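Local atomic coordinates of mersacidin decarboxylase (Bacillus sp., PDB entry 1P3Y), a protein that catalyses the FAD-dependent oxidative decarboxylation of the C-terminal cysteine of mersacidin to an aminoenethiol residue during biosynthesis of this lantibiotic. Residues G101-M104 with A108-V111; H73-I78 with V111-H116; R136-L141 with H146-P151; E37-M42 with G79-I84. All blocks are in the same frame, centred on the assembly; numbering follows the deposited sequence.

Interaction 1: G101-M104 with A108-V111; sequences GVAM and ATTV. With FAD (flavin-adenine dinucleotide), chain B.
The loop between helices 92-99 and 106-113 forms one wall of a flavin site at a subunit interface, where Ala-103 packs against Ala-108 and Thr-109. The two alanine methyls meet at 4.0 Å (Ala-103 CB to Ala-108 CB), and Ala-103 CB also lies 3.4 Å from the hydroxyl oxygen Thr-109 OG1. Ahead of them, Gly-101, with positive phi, is the C-prime residue of the Schellman motif that ends helix 92-99, and from there the chain turns into this wall. A water fastens the backbones together, donating to Val-102 O (2.8 Å) and to Ala-108 O.

The FAD ribityl chain lies across the gap. FAD O4' donates to Ala-103 O (2.8 Å). FAD O3' lies within bonding distance of Thr-109 OG1 and, longer, of Ala-103 O; its one proton must be shared or serve one at a time, so this hydroxyl spans loop and helix. A second subunit adds hydrogen bonds to this FAD through Gly-17, Thr-45, Thr-91, Ala-92, Asn-93 and Asn-123 of that chain. Within its own helix, Thr-109 OG1 is also bonded to Asn-105 O. With OG1 beside the backbone N (chi1 -60°), the threonine hydroxyl lies 2.7 Å from FAD O3'.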
# COMPACT_ATOMS: atom_id res chain seq x y z
N GLY A 101 31.68 -0.92 -20.90
CA GLY A 101 31.99 -0.43 -19.56
C GLY A 101 30.82 0.20 -18.84
O GLY A 101 31.00 1.04 -17.96
N VAL A 102 29.62 -0.17 -19.23
CA VAL A 102 28.42 0.34 -18.59
C VAL A 102 27.94 -0.74 -17.62
O VAL A 102 28.01 -1.93 -17.92
CB VAL A 102 27.36 0.63 -19.64
CG1 VAL A 102 25.99 0.79 -18.99
CG2 VAL A 102 27.76 1.90 -20.41
N ALA A 103 27.48 -0.34 -16.45
CA ALA A 103 27.01 -1.33 -15.51
C ALA A 103 25.82 -0.80 -14.72
O ALA A 103 25.97 -0.20 -13.64
CB ALA A 103 28.16 -1.74 -14.58
N MET A 104 24.63 -1.02 -15.29
CA MET A 104 23.37 -0.58 -14.69
C MET A 104 22.67 -1.63 -13.83
O MET A 104 21.61 -1.38 -13.29
CB MET A 104 22.41 -0.06 -15.77
CG MET A 104 22.63 1.40 -16.15
SD MET A 104 22.51 2.55 -14.69
CE MET A 104 20.75 2.91 -14.65
N ALA A 108 26.19 -6.88 -14.72
CA ALA A 108 27.19 -6.13 -15.47
C ALA A 108 28.27 -5.53 -14.57
O ALA A 108 29.43 -5.41 -14.95
CB ALA A 108 26.50 -5.01 -16.28
N THR A 109 27.89 -5.13 -13.36
CA THR A 109 28.83 -4.54 -12.43
C THR A 109 29.84 -5.59 -11.97
O THR A 109 31.04 -5.34 -11.86
CB THR A 109 28.07 -3.96 -11.18
OG1 THR A 109 27.13 -2.96 -11.61
CG2 THR A 109 29.06 -3.31 -10.20
N THR A 110 29.33 -6.78 -11.69
CA THR A 110 30.17 -7.86 -11.23
C THR A 110 31.26 -8.16 -12.25
O THR A 110 32.38 -8.50 -11.86
CB THR A 110 29.33 -9.10 -10.95
OG1 THR A 110 28.36 -8.77 -9.94
CG2 THR A 110 30.21 -10.27 -10.49
N VAL A 111 30.96 -8.02 -13.53
CA VAL A 111 31.97 -8.28 -14.56
C VAL A 111 33.18 -7.38 -14.29
O VAL A 111 34.31 -7.84 -14.34
CB VAL A 111 31.42 -8.01 -15.99
CG1 VAL A 111 32.57 -8.03 -17.01
CG2 VAL A 111 30.39 -9.09 -16.36
PA FAD B . 22.50 4.18 -10.66
O1A FAD B . 22.38 4.36 -9.15
O2A FAD B . 21.63 5.04 -11.55
O5B FAD B . 22.21 2.62 -11.10
C5B FAD B . 22.23 1.49 -10.17
C4B FAD B . 20.84 1.12 -9.69
O4B FAD B . 19.95 2.22 -9.87
C3B FAD B . 20.19 -0.05 -10.44
O3B FAD B . 19.99 -1.06 -9.46
C2B FAD B . 18.94 0.55 -11.02
O2B FAD B . 17.80 -0.24 -11.21
C1B FAD B . 18.66 1.74 -10.10
N9A FAD B . 17.88 2.91 -10.62
C8A FAD B . 18.22 3.94 -11.59
N7A FAD B . 17.27 4.82 -11.81
C5A FAD B . 16.20 4.41 -10.96
C6A FAD B . 14.86 4.91 -10.70
N6A FAD B . 14.37 6.01 -11.30
N1A FAD B . 14.03 4.19 -9.78
C2A FAD B . 14.48 3.07 -9.15
N3A FAD B . 15.78 2.51 -9.32
C4A FAD B . 16.55 3.30 -10.29
N1 FAD B . 30.69 1.24 -8.49
C2 FAD B . 31.81 2.00 -8.82
O2 FAD B . 32.15 2.14 -10.03
N3 FAD B . 32.55 2.60 -7.80
C4 FAD B . 32.26 2.50 -6.38
O4 FAD B . 33.02 3.09 -5.52
C4X FAD B . 31.13 1.75 -6.09
N5 FAD B . 30.78 1.65 -4.70
C5X FAD B . 29.60 0.91 -4.37
C6 FAD B . 29.20 0.77 -3.00
C7 FAD B . 28.01 0.04 -2.58
C7M FAD B . 27.67 -0.02 -1.06
C8 FAD B . 27.19 -0.59 -3.63
C8M FAD B . 25.92 -1.38 -3.35
C9 FAD B . 27.53 -0.49 -4.99
C9A FAD B . 28.72 0.24 -5.41
N10 FAD B . 29.21 0.41 -6.82
C10 FAD B . 30.36 1.14 -7.15
C1' FAD B . 28.42 -0.20 -7.85
C2' FAD B . 27.50 0.67 -8.62
O2' FAD B . 26.52 1.26 -7.66
C3' FAD B . 26.74 -0.11 -9.63
O3' FAD B . 27.53 -0.40 -10.80
C4' FAD B . 25.44 0.58 -10.13
O4' FAD B . 24.78 -0.34 -11.06
C5' FAD B . 25.65 1.89 -10.85
O5' FAD B . 25.68 2.99 -9.92
P FAD B . 25.43 4.48 -10.37
O1P FAD B . 25.55 5.29 -9.15
O2P FAD B . 26.38 4.80 -11.50
O3P FAD B . 23.98 4.45 -11.09
O HOH W 1 29.95 -3.82 -17.30

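Interaction 2: H73-I78 with V111-H116; sequences HSHVEI and VLAHPH. With FAD (flavin-adenine dinucleotide), chain B.
The imidazole of His-75, the active-site histidine, has a different neighbour over each face, with Ala-113 also touching it from across the contact. Val-76 CG1 sits 3.4 Å above the ring plane on one face, shifted toward the rim. Over the opposite face is FAD C1', the carbon that joins the ribityl chain to the isoalloxazine, again off-centre. The far end of the ring, NE2, reaches the flavin itself, coming 3.4 Å from FAD N10 and 3.5 Å from FAD C9A; these are van der Waals contacts.

The first torsion (chi1 56°) tucks CG between the backbone N and the carbonyl carbon. This holds the imidazole close to its own helix and brings ND1 within 3.6 Å of Ala-113 CB. That one methyl carries the protein part of the contact: it also lies 3.5 Å from His-75 O and 4.0 Å from Val-76 CA, with Val-76 CG1 a little further off. No hydrogen bond joins the two segments.

His-75 opens the first turn of its helix. Ser-74 is the N-cap, its OG accepting a weak bond from Glu-77 N, while Ser-74 O accepts from Ile-78 N. Met-128 of the second subunit packs on His-75, and Lys-131 of that subunit donates to His-114 O just past the other helix. The contact therefore joins the start of helix 75-81 to the C-terminal end of helix 106-113, whose Val-111 rests on Tyr-85 and Ile-87 of strand 84-90.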
# COMPACT_ATOMS: atom_id res chain seq x y z
N HIS A 73 23.35 -6.26 -2.78
CA HIS A 73 24.45 -7.20 -2.60
C HIS A 73 25.74 -6.55 -3.10
O HIS A 73 25.69 -5.63 -3.93
CB HIS A 73 24.13 -8.49 -3.34
CG HIS A 73 23.21 -9.40 -2.59
ND1 HIS A 73 21.97 -9.76 -3.06
CD2 HIS A 73 23.37 -10.05 -1.41
CE1 HIS A 73 21.40 -10.60 -2.21
NE2 HIS A 73 22.24 -10.80 -1.20
N SER A 74 26.90 -6.98 -2.59
CA SER A 74 28.17 -6.38 -3.02
C SER A 74 28.79 -7.04 -4.25
O SER A 74 29.04 -8.25 -4.28
CB SER A 74 29.19 -6.40 -1.87
OG SER A 74 30.37 -5.67 -2.23
N HIS A 75 29.04 -6.21 -5.27
CA HIS A 75 29.64 -6.66 -6.53
C HIS A 75 31.10 -7.05 -6.30
O HIS A 75 31.60 -8.02 -6.89
CB HIS A 75 29.55 -5.55 -7.58
CG HIS A 75 30.16 -4.26 -7.15
ND1 HIS A 75 31.09 -3.58 -7.91
CD2 HIS A 75 30.01 -3.54 -6.01
CE1 HIS A 75 31.49 -2.50 -7.25
NE2 HIS A 75 30.85 -2.45 -6.10
N VAL A 76 31.80 -6.31 -5.44
CA VAL A 76 33.19 -6.61 -5.14
C VAL A 76 33.28 -7.90 -4.32
O VAL A 76 34.20 -8.69 -4.49
CB VAL A 76 33.88 -5.46 -4.36
CG1 VAL A 76 33.63 -4.12 -5.06
CG2 VAL A 76 33.38 -5.43 -2.91
N GLU A 77 32.30 -8.10 -3.43
CA GLU A 77 32.27 -9.29 -2.61
C GLU A 77 31.95 -10.51 -3.45
O GLU A 77 32.64 -11.52 -3.36
CB GLU A 77 31.22 -9.17 -1.50
CG GLU A 77 31.54 -8.12 -0.45
CD GLU A 77 32.81 -8.42 0.33
OE1 GLU A 77 33.91 -8.47 -0.28
OE2 GLU A 77 32.70 -8.61 1.56
N ILE A 78 30.92 -10.43 -4.29
CA ILE A 78 30.59 -11.59 -5.10
C ILE A 78 31.61 -11.73 -6.23
O ILE A 78 31.93 -12.85 -6.63
CB ILE A 78 29.14 -11.53 -5.67
CG1 ILE A 78 29.03 -10.49 -6.78
CG2 ILE A 78 28.14 -11.23 -4.54
CD1 ILE A 78 27.68 -10.49 -7.42
N VAL A 111 30.96 -8.02 -13.53
CA VAL A 111 31.97 -8.28 -14.56
C VAL A 111 33.18 -7.38 -14.29
O VAL A 111 34.31 -7.84 -14.34
CB VAL A 111 31.42 -8.01 -15.99
CG1 VAL A 111 32.57 -8.03 -17.01
CG2 VAL A 111 30.39 -9.09 -16.36
N LEU A 112 32.94 -6.11 -13.99
CA LEU A 112 34.04 -5.20 -13.72
C LEU A 112 34.71 -5.49 -12.39
O LEU A 112 35.90 -5.23 -12.24
CB LEU A 112 33.57 -3.74 -13.70
CG LEU A 112 33.13 -3.09 -15.01
CD1 LEU A 112 32.62 -1.70 -14.70
CD2 LEU A 112 34.25 -3.02 -15.99
N ALA A 113 33.97 -6.02 -11.44
CA ALA A 113 34.54 -6.28 -10.12
C ALA A 113 35.19 -7.65 -9.93
O ALA A 113 35.83 -7.89 -8.90
CB ALA A 113 33.49 -6.05 -9.05
N HIS A 114 35.03 -8.53 -10.91
CA HIS A 114 35.64 -9.87 -10.85
C HIS A 114 37.11 -9.75 -11.31
O HIS A 114 37.40 -9.18 -12.37
CB HIS A 114 34.88 -10.82 -11.77
CG HIS A 114 35.29 -12.26 -11.66
ND1 HIS A 114 35.65 -13.02 -12.75
CD2 HIS A 114 35.33 -13.09 -10.59
CE1 HIS A 114 35.88 -14.26 -12.36
NE2 HIS A 114 35.68 -14.33 -11.06
N PRO A 115 38.06 -10.27 -10.51
CA PRO A 115 39.50 -10.22 -10.83
C PRO A 115 39.87 -10.77 -12.20
O PRO A 115 40.74 -10.23 -12.88
CB PRO A 115 40.13 -11.03 -9.71
CG PRO A 115 39.07 -12.02 -9.39
CD PRO A 115 37.84 -11.15 -9.35
N HIS A 116 39.21 -11.85 -12.59
CA HIS A 116 39.48 -12.50 -13.87
C HIS A 116 38.51 -12.07 -14.95
O HIS A 116 37.59 -11.28 -14.70
CB HIS A 116 39.41 -14.00 -13.68
CG HIS A 116 40.08 -14.47 -12.43
ND1 HIS A 116 41.44 -14.32 -12.21
CD2 HIS A 116 39.58 -15.04 -11.31
CE1 HIS A 116 41.74 -14.77 -11.01
NE2 HIS A 116 40.63 -15.21 -10.44
PA FAD B . 22.50 4.18 -10.66
O1A FAD B . 22.38 4.36 -9.15
O2A FAD B . 21.63 5.04 -11.55
O5B FAD B . 22.21 2.62 -11.10
C5B FAD B . 22.23 1.49 -10.17
C4B FAD B . 20.84 1.12 -9.69
O4B FAD B . 19.95 2.22 -9.87
C3B FAD B . 20.19 -0.05 -10.44
O3B FAD B . 19.99 -1.06 -9.46
C2B FAD B . 18.94 0.55 -11.02
O2B FAD B . 17.80 -0.24 -11.21
C1B FAD B . 18.66 1.74 -10.10
N9A FAD B . 17.88 2.91 -10.62
C8A FAD B . 18.22 3.94 -11.59
N7A FAD B . 17.27 4.82 -11.81
C5A FAD B . 16.20 4.41 -10.96
C6A FAD B . 14.86 4.91 -10.70
N6A FAD B . 14.37 6.01 -11.30
N1A FAD B . 14.03 4.19 -9.78
C2A FAD B . 14.48 3.07 -9.15
N3A FAD B . 15.78 2.51 -9.32
C4A FAD B . 16.55 3.30 -10.29
N1 FAD B . 30.69 1.24 -8.49
C2 FAD B . 31.81 2.00 -8.82
O2 FAD B . 32.15 2.14 -10.03
N3 FAD B . 32.55 2.60 -7.80
C4 FAD B . 32.26 2.50 -6.38
O4 FAD B . 33.02 3.09 -5.52
C4X FAD B . 31.13 1.75 -6.09
N5 FAD B . 30.78 1.65 -4.70
C5X FAD B . 29.60 0.91 -4.37
C6 FAD B . 29.20 0.77 -3.00
C7 FAD B . 28.01 0.04 -2.58
C7M FAD B . 27.67 -0.02 -1.06
C8 FAD B . 27.19 -0.59 -3.63
C8M FAD B . 25.92 -1.38 -3.35
C9 FAD B . 27.53 -0.49 -4.99
C9A FAD B . 28.72 0.24 -5.41
N10 FAD B . 29.21 0.41 -6.82
C10 FAD B . 30.36 1.14 -7.15
C1' FAD B . 28.42 -0.20 -7.85
C2' FAD B . 27.50 0.67 -8.62
O2' FAD B . 26.52 1.26 -7.66
C3' FAD B . 26.74 -0.11 -9.63
O3' FAD B . 27.53 -0.40 -10.80
C4' FAD B . 25.44 0.58 -10.13
O4' FAD B . 24.78 -0.34 -11.06
C5' FAD B . 25.65 1.89 -10.85
O5' FAD B . 25.68 2.99 -9.92
P FAD B . 25.43 4.48 -10.37
O1P FAD B . 25.55 5.29 -9.15
O2P FAD B . 26.38 4.80 -11.50
O3P FAD B . 23.98 4.45 -11.09

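Interaction 3: R136-L141 with H146-P151; sequences RNIEQL and HIVIEP
One hydrogen bond and a patch of apolar side chains join Leu-141 and Ile-138 to His-146 and Val-148. The bond is between backbones: His-146 N donates to Leu-141 O over 2.8 Å, moderately bent (147° at the hydrogen), and the donor stands 33° out of the carbonyl plane. It closes the short connection in which helix 132-144 ends and the chain swings round into a strand.

The apolar contacts lie farther from the turn on both segments. Ile-138 puts two branches on one methyl of Val-148: Ile-138 CD1 comes to 3.4 Å from Val-148 CG1, and Ile-138 CG2 to 3.7 Å from the same atom. Val-148 CG1 is anti to its backbone N (chi1 -179°), which directs this branch to the isoleucine, while CG2 reaches Leu-141 CB at 4.3 Å.

The arrangement is the helix-to-strand half of a beta-alpha-beta crossover in the Rossmann-like fold. Helix 132-144 packs over strand 147-148, the outermost strand at that end of the parallel sheet, and Ile-147 and Ile-149 share backbone hydrogen bonds with Phe-120 of the adjacent strand. Leu-95 of helix 92-99 covers Ile-138 and Leu-141 as well, and Pro-122 touches both Ile-138 and Val-148.

A mixed contact remains near the turn. Leu-141 uses its CD2 methyl against the imidazole of His-146, 3.6 Å from His-146 ND1, and the two side chains cross at a slant. His-146 CB passes 3.5 Å from Leu-141 O, directly beside the hydrogen bond.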
# COMPACT_ATOMS: atom_id res chain seq x y z
N ARG A 136 29.86 -6.55 -33.24
CA ARG A 136 30.91 -5.63 -32.84
C ARG A 136 31.14 -5.73 -31.35
O ARG A 136 32.30 -5.72 -30.89
CB ARG A 136 30.53 -4.19 -33.21
CG ARG A 136 31.50 -3.16 -32.61
CD ARG A 136 31.36 -1.76 -33.25
NE ARG A 136 30.11 -1.05 -32.97
CZ ARG A 136 29.12 -0.87 -33.85
NH1 ARG A 136 29.19 -1.34 -35.10
NH2 ARG A 136 28.03 -0.21 -33.47
N ASN A 137 30.05 -5.85 -30.59
CA ASN A 137 30.15 -5.94 -29.14
C ASN A 137 30.87 -7.22 -28.74
O ASN A 137 31.78 -7.18 -27.90
CB ASN A 137 28.75 -5.85 -28.46
CG ASN A 137 28.26 -4.38 -28.31
OD1 ASN A 137 27.06 -4.13 -28.15
ND2 ASN A 137 29.18 -3.43 -28.35
N ILE A 138 30.48 -8.34 -29.35
CA ILE A 138 31.12 -9.64 -29.06
C ILE A 138 32.64 -9.54 -29.30
O ILE A 138 33.46 -9.96 -28.46
CB ILE A 138 30.58 -10.76 -29.99
CG1 ILE A 138 29.06 -10.95 -29.79
CG2 ILE A 138 31.36 -12.07 -29.73
CD1 ILE A 138 28.71 -11.89 -28.67
N GLU A 139 33.00 -8.99 -30.46
CA GLU A 139 34.39 -8.84 -30.83
C GLU A 139 35.12 -8.02 -29.77
O GLU A 139 36.14 -8.46 -29.22
CB GLU A 139 34.49 -8.18 -32.21
CG GLU A 139 35.91 -8.06 -32.78
CD GLU A 139 36.75 -9.33 -32.60
OE1 GLU A 139 36.18 -10.45 -32.76
OE2 GLU A 139 37.97 -9.21 -32.29
N GLN A 140 34.56 -6.85 -29.45
CA GLN A 140 35.15 -5.95 -28.46
C GLN A 140 35.43 -6.65 -27.13
O GLN A 140 36.44 -6.39 -26.48
CB GLN A 140 34.25 -4.74 -28.24
CG GLN A 140 34.85 -3.66 -27.35
CD GLN A 140 36.06 -3.00 -27.97
OE1 GLN A 140 35.94 -2.17 -28.87
NE2 GLN A 140 37.24 -3.37 -27.49
N LEU A 141 34.49 -7.49 -26.70
CA LEU A 141 34.63 -8.24 -25.46
C LEU A 141 35.84 -9.19 -25.56
O LEU A 141 36.62 -9.32 -24.60
CB LEU A 141 33.36 -9.04 -25.18
CG LEU A 141 32.16 -8.25 -24.63
CD1 LEU A 141 30.89 -9.08 -24.75
CD2 LEU A 141 32.44 -7.87 -23.16
N HIS A 146 37.57 -11.15 -22.65
CA HIS A 146 36.49 -12.03 -22.22
C HIS A 146 36.26 -13.11 -23.26
O HIS A 146 36.60 -12.93 -24.43
CB HIS A 146 35.20 -11.22 -22.00
CG HIS A 146 35.32 -10.20 -20.91
ND1 HIS A 146 35.23 -8.84 -21.15
CD2 HIS A 146 35.60 -10.33 -19.59
CE1 HIS A 146 35.45 -8.18 -20.02
NE2 HIS A 146 35.68 -9.06 -19.06
N ILE A 147 35.69 -14.23 -22.82
CA ILE A 147 35.38 -15.35 -23.70
C ILE A 147 33.89 -15.32 -24.02
O ILE A 147 33.06 -15.03 -23.14
CB ILE A 147 35.68 -16.69 -22.99
CG1 ILE A 147 37.18 -16.77 -22.70
CG2 ILE A 147 35.18 -17.88 -23.84
CD1 ILE A 147 37.53 -17.94 -21.83
N VAL A 148 33.54 -15.63 -25.27
CA VAL A 148 32.15 -15.62 -25.70
C VAL A 148 31.73 -16.90 -26.44
O VAL A 148 31.89 -17.03 -27.65
CB VAL A 148 31.88 -14.39 -26.60
CG1 VAL A 148 30.44 -14.37 -27.04
CG2 VAL A 148 32.22 -13.14 -25.85
N ILE A 149 31.19 -17.86 -25.69
CA ILE A 149 30.75 -19.11 -26.27
C ILE A 149 29.57 -18.82 -27.18
O ILE A 149 28.52 -18.36 -26.74
CB ILE A 149 30.33 -20.11 -25.18
CG1 ILE A 149 31.50 -20.33 -24.20
CG2 ILE A 149 29.84 -21.39 -25.80
CD1 ILE A 149 32.87 -20.48 -24.85
N GLU A 150 29.75 -19.08 -28.47
CA GLU A 150 28.69 -18.82 -29.44
C GLU A 150 27.53 -19.77 -29.26
O GLU A 150 27.68 -20.87 -28.73
CB GLU A 150 29.26 -18.94 -30.86
CG GLU A 150 30.51 -18.08 -31.12
CD GLU A 150 30.34 -17.08 -32.26
OE1 GLU A 150 31.09 -16.05 -32.27
OE2 GLU A 150 29.48 -17.33 -33.15
N PRO A 151 26.33 -19.35 -29.64
CA PRO A 151 25.18 -20.25 -29.50
C PRO A 151 25.13 -21.16 -30.75
O PRO A 151 25.75 -20.86 -31.78
CB PRO A 151 23.99 -19.28 -29.43
CG PRO A 151 24.45 -18.12 -30.28
CD PRO A 151 25.90 -17.95 -29.84

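Interaction 4: E37-M42 with G79-I84; sequences EIRVVM and GRWADI
Trp-81 swings its indole out with CG anti to the backbone N (chi1 172°), and Arg-39 reaches it with a chain extended from CG to NE, so that the arginine runs along one face of the ring system. The guanidinium lies flat on the indole, planes 11° apart and centres 3.7 Å apart. Arg-39 CZ stands 3.8 Å from the centroid of the five-membered ring, an off-centre cation-pi contact, and Arg-39 CD makes a CH-pi contact over the six-membered ring, 3.6 Å from its centroid. Arg-39 NH1 and Trp-81 NE1 come close, but both are donors and form no hydrogen bond.

The contact belongs to the Rossmann-like part of the fold, where helix 75-81 lies on the crossover from edge strand 61-63 to strand 84-90 and its last residue meets strand 37-42. Glu-37, two residues before Arg-39, points toward the helix as well. Its carboxylate meets the indole at the edge, Glu-37 CD 3.6 Å from Trp-81 CZ2, with the two planes 80° apart. Glu-37 OE1 accepts weak bonds from Arg-39 NE and NH2, the latter a salt bridge of 2.9 Å, which would be expected to steady the guanidinium on the ring.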
# COMPACT_ATOMS: atom_id res chain seq x y z
N GLU A 37 31.54 -25.01 -5.10
CA GLU A 37 30.32 -24.32 -4.72
C GLU A 37 29.85 -23.46 -5.90
O GLU A 37 30.67 -22.89 -6.64
CB GLU A 37 30.61 -23.46 -3.48
CG GLU A 37 29.38 -22.88 -2.80
CD GLU A 37 29.74 -21.93 -1.64
OE1 GLU A 37 28.83 -21.18 -1.20
OE2 GLU A 37 30.93 -21.94 -1.19
N ILE A 38 28.53 -23.38 -6.07
CA ILE A 38 27.91 -22.59 -7.14
C ILE A 38 26.85 -21.63 -6.62
O ILE A 38 25.91 -22.02 -5.92
CB ILE A 38 27.19 -23.48 -8.16
CG1 ILE A 38 28.11 -24.59 -8.66
CG2 ILE A 38 26.68 -22.60 -9.31
CD1 ILE A 38 27.43 -25.52 -9.68
N ARG A 39 26.99 -20.36 -6.99
CA ARG A 39 26.02 -19.35 -6.61
C ARG A 39 25.51 -18.64 -7.86
O ARG A 39 26.12 -18.73 -8.93
CB ARG A 39 26.65 -18.32 -5.66
CG ARG A 39 26.85 -18.86 -4.27
CD ARG A 39 27.56 -17.86 -3.38
NE ARG A 39 27.86 -18.45 -2.08
CZ ARG A 39 28.61 -17.88 -1.15
NH1 ARG A 39 29.16 -16.69 -1.35
NH2 ARG A 39 28.83 -18.52 -0.01
N VAL A 40 24.41 -17.93 -7.72
CA VAL A 40 23.84 -17.22 -8.84
C VAL A 40 23.57 -15.75 -8.54
O VAL A 40 23.32 -15.36 -7.40
CB VAL A 40 22.52 -17.90 -9.26
CG1 VAL A 40 21.76 -17.05 -10.27
CG2 VAL A 40 22.83 -19.27 -9.83
N VAL A 41 23.67 -14.93 -9.58
CA VAL A 41 23.37 -13.50 -9.52
C VAL A 41 22.45 -13.29 -10.75
O VAL A 41 22.78 -13.68 -11.88
CB VAL A 41 24.67 -12.62 -9.61
CG1 VAL A 41 25.43 -12.89 -10.94
CG2 VAL A 41 24.31 -11.13 -9.48
N MET A 42 21.28 -12.70 -10.52
CA MET A 42 20.29 -12.50 -11.60
C MET A 42 19.97 -11.04 -11.93
O MET A 42 20.21 -10.14 -11.14
CB MET A 42 18.97 -13.19 -11.21
CG MET A 42 19.13 -14.58 -10.57
SD MET A 42 17.52 -15.39 -10.21
CE MET A 42 16.72 -15.40 -11.87
N GLY A 79 32.12 -10.60 -6.72
CA GLY A 79 33.12 -10.64 -7.77
C GLY A 79 34.39 -11.32 -7.27
O GLY A 79 34.99 -12.11 -7.99
N ARG A 80 34.81 -11.02 -6.04
CA ARG A 80 36.01 -11.62 -5.47
C ARG A 80 35.76 -13.03 -4.98
O ARG A 80 36.63 -13.89 -5.11
CB ARG A 80 36.57 -10.78 -4.32
CG ARG A 80 37.43 -9.61 -4.78
CD ARG A 80 38.33 -9.10 -3.65
NE ARG A 80 39.28 -8.09 -4.11
CZ ARG A 80 38.96 -6.85 -4.49
NH1 ARG A 80 37.69 -6.46 -4.46
NH2 ARG A 80 39.90 -6.00 -4.89
N TRP A 81 34.57 -13.26 -4.43
CA TRP A 81 34.17 -14.58 -3.92
C TRP A 81 34.34 -15.67 -4.96
O TRP A 81 34.83 -16.77 -4.66
CB TRP A 81 32.69 -14.58 -3.49
CG TRP A 81 32.17 -15.96 -3.14
CD1 TRP A 81 32.30 -16.59 -1.94
CD2 TRP A 81 31.55 -16.91 -4.03
NE1 TRP A 81 31.80 -17.87 -2.02
CE2 TRP A 81 31.34 -18.09 -3.30
CE3 TRP A 81 31.16 -16.87 -5.38
CZ2 TRP A 81 30.75 -19.24 -3.86
CZ3 TRP A 81 30.58 -18.02 -5.95
CH2 TRP A 81 30.38 -19.19 -5.19
N ALA A 82 33.91 -15.36 -6.18
CA ALA A 82 33.96 -16.31 -7.27
C ALA A 82 35.33 -16.42 -7.92
O ALA A 82 36.06 -15.43 -8.04
CB ALA A 82 32.90 -15.94 -8.31
N ASP A 83 35.68 -17.64 -8.31
CA ASP A 83 36.94 -17.91 -8.99
C ASP A 83 36.63 -17.83 -10.48
O ASP A 83 37.45 -17.39 -11.29
CB ASP A 83 37.46 -19.33 -8.68
CG ASP A 83 37.83 -19.50 -7.23
OD1 ASP A 83 38.56 -18.64 -6.70
OD2 ASP A 83 37.39 -20.51 -6.62
N ILE A 84 35.43 -18.28 -10.83
CA ILE A 84 34.98 -18.24 -12.21
C ILE A 84 33.61 -17.58 -12.29
O ILE A 84 32.69 -17.92 -11.53
CB ILE A 84 34.90 -19.66 -12.80
CG1 ILE A 84 36.30 -20.30 -12.80
CG2 ILE A 84 34.33 -19.61 -14.23
CD1 ILE A 84 36.27 -21.80 -13.01

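From the N terminus, interaction 4 opens first, on strand 37-42. The chain then passes edge strand 61-63 and enters residues 73-78, where interaction 2 opens before 79-84 closes interaction 4; the two therefore cross, sharing helix 75-81. After strand 84-90 and helix 92-99, interaction 1 closes a short loop at the start of helix 106-113, nested within the span of interaction 2. Interaction 2 closes on the end of that helix, with Val-111 common to both, and both touch the same FAD. Interaction 3 follows in series, closing the turn after helix 132-144, across the chain's centre from interaction 4 on the same parallel sheet. Interactions 1 and 2 touch it where Val-111 CG1 packs against His-146 NE2.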